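Conserved uncharacterized protein (predicted phosphoesterase COG0622) (Streptococcus pneumoniae, PDB 3CK2) is an uncharacterised, predicted metal-dependent phosphoesterase of the calcineurin-like superfamily that binds two manganese ions and probably hydrolyses phosphate esters. Local coordinates at residues Ala35-Gly40 and Ile80-Gly85; Asn39-Leu44 and Lys58-Phe63. All blocks are in the same frame, centred on the assembly; numbering follows the deposited sequence.

Contact 1: residues Ala35-Gly40 and Ile80-Gly85; sequences AVFHNG and IIQTHG
Q82 reaches from strand 78-83 to F37 of strand 35-38 and N39 just after it. These strands belong to the two facing sheets of the α/β/β/α sandwich of calcineurin-like phosphoesterases. The axes of 35-38 and 80-83 come within 8.9 Å, at 25°, so side chains bridge the gap. Q82 leaves its CB with CG opposite the backbone N (chi1 -172°), and the chain stays extended to the amide. CG passes N39 OD1 at 3.5 Å. CD lies 3.7 Å from F37 CD1. OE1 meets the edge of the F37 ring, near its plane, 3.4 Å from CD1; the amide stands almost perpendicular to the ring. NE2 donates to N39 OD1 at 3.0 Å, in the carbonyl plane of that amide. NE2 also bonds to R55 O of strand 54-56 in the facing sheet, and N39 ND2 to Y111 O just past strand 108-110. Two residues before Q82, I80 CD1 packs on F37 CZ at 3.9 Å, and L110 touches both side chains. Beyond the strands, H84 ND1 donates to N39 O at 2.7 Å, the oxygen 2° out of the ring plane. This bond and the manganese bond of NE2 together hold the ring's rotation.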
# COMPACT_ATOMS: atom_id res chain seq x y z
N ALA A 35 3.00 9.08 -6.04
CA ALA A 35 2.52 7.80 -6.54
C ALA A 35 1.31 7.37 -5.73
O ALA A 35 1.17 7.76 -4.57
CB ALA A 35 3.63 6.72 -6.46
N VAL A 36 0.44 6.59 -6.37
CA VAL A 36 -0.72 6.00 -5.76
C VAL A 36 -0.64 4.50 -5.98
O VAL A 36 -0.48 4.06 -7.11
CB VAL A 36 -2.06 6.60 -6.30
CG1 VAL A 36 -3.29 5.92 -5.62
CG2 VAL A 36 -2.09 8.11 -6.07
N PHE A 37 -0.78 3.73 -4.89
CA PHE A 37 -0.66 2.25 -4.94
C PHE A 37 -1.91 1.50 -4.50
O PHE A 37 -2.56 1.88 -3.53
CB PHE A 37 0.49 1.77 -4.03
CG PHE A 37 1.80 2.32 -4.40
CD1 PHE A 37 2.63 1.63 -5.26
CD2 PHE A 37 2.21 3.56 -3.91
CE1 PHE A 37 3.84 2.13 -5.62
CE2 PHE A 37 3.43 4.08 -4.29
CZ PHE A 37 4.25 3.35 -5.16
N HIS A 38 -2.19 0.38 -5.15
CA HIS A 38 -3.27 -0.50 -4.72
C HIS A 38 -2.66 -1.88 -4.62
O HIS A 38 -2.07 -2.34 -5.56
CB HIS A 38 -4.43 -0.45 -5.71
CG HIS A 38 -5.67 -1.14 -5.24
ND1 HIS A 38 -5.69 -2.48 -4.90
CD2 HIS A 38 -6.93 -0.70 -5.11
CE1 HIS A 38 -6.91 -2.81 -4.54
NE2 HIS A 38 -7.69 -1.74 -4.63
N ASN A 39 -2.78 -2.53 -3.46
CA ASN A 39 -2.04 -3.76 -3.20
C ASN A 39 -2.85 -5.05 -3.46
O ASN A 39 -2.48 -6.14 -3.03
CB ASN A 39 -1.49 -3.74 -1.77
CG ASN A 39 -0.58 -2.55 -1.50
OD1 ASN A 39 -0.04 -1.95 -2.44
ND2 ASN A 39 -0.39 -2.21 -0.19
N GLY A 40 -3.96 -4.88 -4.17
CA GLY A 40 -4.72 -5.98 -4.73
C GLY A 40 -6.03 -6.31 -4.04
O GLY A 40 -6.45 -5.69 -3.05
N ILE A 80 10.46 1.25 -3.73
CA ILE A 80 9.27 0.72 -3.17
C ILE A 80 9.05 -0.63 -3.87
O ILE A 80 9.16 -0.74 -5.10
CB ILE A 80 8.08 1.71 -3.42
CG1 ILE A 80 8.42 3.08 -2.78
CG2 ILE A 80 6.75 1.13 -2.92
CD1 ILE A 80 7.51 4.27 -3.14
N ILE A 81 8.78 -1.67 -3.07
CA ILE A 81 8.36 -2.96 -3.59
C ILE A 81 6.94 -3.19 -3.05
O ILE A 81 6.56 -2.63 -2.04
CB ILE A 81 9.38 -4.12 -3.29
CG1 ILE A 81 9.38 -4.55 -1.82
CG2 ILE A 81 10.81 -3.71 -3.72
CD1 ILE A 81 10.33 -5.76 -1.54
N GLN A 82 6.19 -4.00 -3.76
CA GLN A 82 4.76 -4.10 -3.62
C GLN A 82 4.30 -5.48 -4.03
O GLN A 82 4.63 -5.97 -5.12
CB GLN A 82 4.13 -3.07 -4.54
CG GLN A 82 2.68 -2.89 -4.40
CD GLN A 82 2.09 -1.99 -5.46
OE1 GLN A 82 2.78 -1.61 -6.43
NE2 GLN A 82 0.81 -1.69 -5.31
N THR A 83 3.50 -6.10 -3.17
CA THR A 83 2.92 -7.41 -3.46
C THR A 83 1.65 -7.53 -2.65
O THR A 83 1.47 -6.77 -1.70
CB THR A 83 3.95 -8.57 -3.15
OG1 THR A 83 3.52 -9.77 -3.78
CG2 THR A 83 4.13 -8.82 -1.66
N HIS A 84 0.76 -8.44 -3.02
CA HIS A 84 -0.43 -8.68 -2.18
C HIS A 84 -0.06 -9.32 -0.85
O HIS A 84 -0.39 -8.80 0.20
CB HIS A 84 -1.48 -9.49 -2.91
CG HIS A 84 -2.81 -9.54 -2.22
ND1 HIS A 84 -3.59 -8.42 -2.02
CD2 HIS A 84 -3.51 -10.59 -1.71
CE1 HIS A 84 -4.73 -8.78 -1.43
NE2 HIS A 84 -4.71 -10.08 -1.23
N GLY A 85 0.63 -10.44 -0.89
CA GLY A 85 1.16 -11.10 0.33
C GLY A 85 0.90 -12.59 0.40
O GLY A 85 1.64 -13.31 1.03

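Contact 2: residues Asn39-Leu44 and Lys58-Phe63; sequences NGDSEL and KGNMDF. With MN (manganese (II) ion), chain B.
D41 meets M61 and a manganese ion with different oxygens of one carboxylate. OD2 binds the metal at 2.2 Å, alongside two waters, D14, H16 and H115. It also binds the second manganese, where N60, H84 and H113 are the other protein ligands. OD1 accepts a hydrogen bond from the backbone N of M61, a selenomethionine, at 2.8 Å. The donor comes from the syn side, 25° out of the carboxylate plane. With the metal bonds of OD2, this bond should restrain rotation of the carboxylate. M61 CB lies against the same oxygen at 3.2 Å. G40-D41 and G59-N60-M61-D62 match the GD...GNx[D/E] signature of calcineurin-like phosphoesterases, with M61 at the usual histidine position. G59 to D62 form a type I β turn, which brings M61 N and N60 to the metal side. In the second shell, D62 ties the loops together. Its OD2 accepts hydrogen bonds from D41 N, at 2.9 Å and from above the carboxylate plane, and from G59 N on the same face. Its OD1 accepts one from E43 N at 2.9 Å, almost in line with the C-O bond. A water links D62 OD2 to S42 OG, and another links D62 OD1 to L44 O. Farther out, K58 NZ donates to G59 O and to D62 O, the latter at 2.7 Å. E43 OE2 is hydrogen-bonded to ND1 of H16, whose NE2 binds manganese.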
# COMPACT_ATOMS: atom_id res chain seq x y z
N ASN A 39 -2.78 -2.53 -3.46
CA ASN A 39 -2.04 -3.76 -3.20
C ASN A 39 -2.85 -5.05 -3.46
O ASN A 39 -2.48 -6.14 -3.03
CB ASN A 39 -1.49 -3.74 -1.77
CG ASN A 39 -0.58 -2.55 -1.50
OD1 ASN A 39 -0.04 -1.95 -2.44
ND2 ASN A 39 -0.39 -2.21 -0.19
N GLY A 40 -3.96 -4.88 -4.17
CA GLY A 40 -4.72 -5.98 -4.73
C GLY A 40 -6.03 -6.31 -4.04
O GLY A 40 -6.45 -5.69 -3.05
N ASP A 41 -6.65 -7.35 -4.58
CA ASP A 41 -8.01 -7.77 -4.23
C ASP A 41 -8.99 -6.64 -4.49
O ASP A 41 -9.81 -6.30 -3.65
CB ASP A 41 -8.06 -8.24 -2.79
CG ASP A 41 -7.82 -9.70 -2.64
OD1 ASP A 41 -7.46 -10.37 -3.61
OD2 ASP A 41 -8.01 -10.17 -1.48
N SER A 42 -8.89 -6.03 -5.66
CA SER A 42 -9.86 -5.01 -6.10
C SER A 42 -11.11 -5.63 -6.69
O SER A 42 -12.21 -5.06 -6.58
CB SER A 42 -9.22 -4.04 -7.12
OG SER A 42 -8.77 -4.70 -8.27
N GLU A 43 -10.93 -6.79 -7.32
CA GLU A 43 -11.97 -7.52 -8.05
C GLU A 43 -12.44 -6.77 -9.31
O GLU A 43 -13.49 -7.07 -9.86
CB GLU A 43 -13.14 -7.89 -7.15
CG GLU A 43 -12.74 -8.74 -5.93
CD GLU A 43 -13.97 -9.09 -5.08
OE1 GLU A 43 -15.09 -8.99 -5.61
OE2 GLU A 43 -13.84 -9.42 -3.88
N LEU A 44 -11.59 -5.84 -9.77
CA LEU A 44 -11.79 -5.06 -10.98
C LEU A 44 -10.93 -5.65 -12.10
O LEU A 44 -10.01 -6.43 -11.85
CB LEU A 44 -11.42 -3.57 -10.74
CG LEU A 44 -12.08 -2.82 -9.58
CD1 LEU A 44 -11.65 -1.34 -9.55
CD2 LEU A 44 -13.63 -2.97 -9.57
N LYS A 58 -1.55 -8.04 -8.14
CA LYS A 58 -2.57 -9.05 -8.09
C LYS A 58 -2.82 -9.62 -6.68
O LYS A 58 -1.89 -10.08 -6.03
CB LYS A 58 -2.21 -10.21 -9.00
CG LYS A 58 -3.37 -11.24 -9.23
CD LYS A 58 -2.77 -12.60 -9.67
CE LYS A 58 -3.85 -13.68 -9.94
NZ LYS A 58 -4.68 -13.99 -8.78
N GLY A 59 -4.10 -9.64 -6.29
CA GLY A 59 -4.54 -10.35 -5.10
C GLY A 59 -5.04 -11.74 -5.42
O GLY A 59 -5.33 -12.08 -6.58
N ASN A 60 -5.18 -12.58 -4.39
CA ASN A 60 -5.76 -13.92 -4.64
C ASN A 60 -7.22 -13.92 -5.13
O ASN A 60 -7.66 -14.89 -5.74
CB ASN A 60 -5.60 -14.82 -3.42
CG ASN A 60 -6.32 -14.30 -2.18
OD1 ASN A 60 -6.09 -13.17 -1.77
ND2 ASN A 60 -7.16 -15.14 -1.55
N MSE A 61 -7.95 -12.83 -4.86
CA MSE A 61 -9.36 -12.67 -5.26
C MSE A 61 -9.48 -11.84 -6.55
O MSE A 61 -10.57 -11.42 -6.90
CB MSE A 61 -10.20 -12.01 -4.13
CG MSE A 61 -10.34 -12.83 -2.87
SE MSE A 61 -10.98 -14.65 -3.19
CE MSE A 61 -11.11 -15.38 -1.41
N ASP A 62 -8.36 -11.64 -7.23
CA ASP A 62 -8.30 -11.07 -8.57
C ASP A 62 -8.11 -12.21 -9.55
O ASP A 62 -7.07 -12.88 -9.52
CB ASP A 62 -7.13 -10.06 -8.69
CG ASP A 62 -7.35 -8.79 -7.91
OD1 ASP A 62 -8.51 -8.35 -7.85
OD2 ASP A 62 -6.39 -8.20 -7.37
N PHE A 63 -9.10 -12.46 -10.39
CA PHE A 63 -9.11 -13.67 -11.21
C PHE A 63 -8.72 -13.42 -12.66
O PHE A 63 -8.23 -14.32 -13.31
CB PHE A 63 -10.45 -14.39 -11.09
CG PHE A 63 -10.75 -14.86 -9.69
CD1 PHE A 63 -9.91 -15.76 -9.05
CD2 PHE A 63 -11.83 -14.38 -8.99
CE1 PHE A 63 -10.17 -16.19 -7.75
CE2 PHE A 63 -12.09 -14.82 -7.68
CZ PHE A 63 -11.26 -15.70 -7.07
MN MN B . -8.76 -9.38 0.45
O HOH W 1 -6.32 -5.66 -7.97
O HOH W 2 -9.82 -8.67 -10.24
O HOH W 3 -10.10 -11.12 0.69
O HOH W 4 -7.39 -10.83 1.38

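How the contacts relate
The two contacts start from the same piece of chain and share N39 and G40. Their centres are 11 Å apart. Contact 1 is buried near the middle of the molecule, where strand 35-38 of the six-stranded sheet faces strand 78-83 of the five-stranded sheet. Contact 2 lies farther out, between the loops that follow strands 35-38 and 54-56. Along the chain the order is 35-44, then 58-63, then 80-85. The contacts touch where the H84 ring packs on G59, with H84 CG 3.5 Å from G59 CA. Together they bring D41, N60 and H84, from three loops, to one manganese, where H113 completes the protein ligands, consistent with a metal-dependent hydrolase centre.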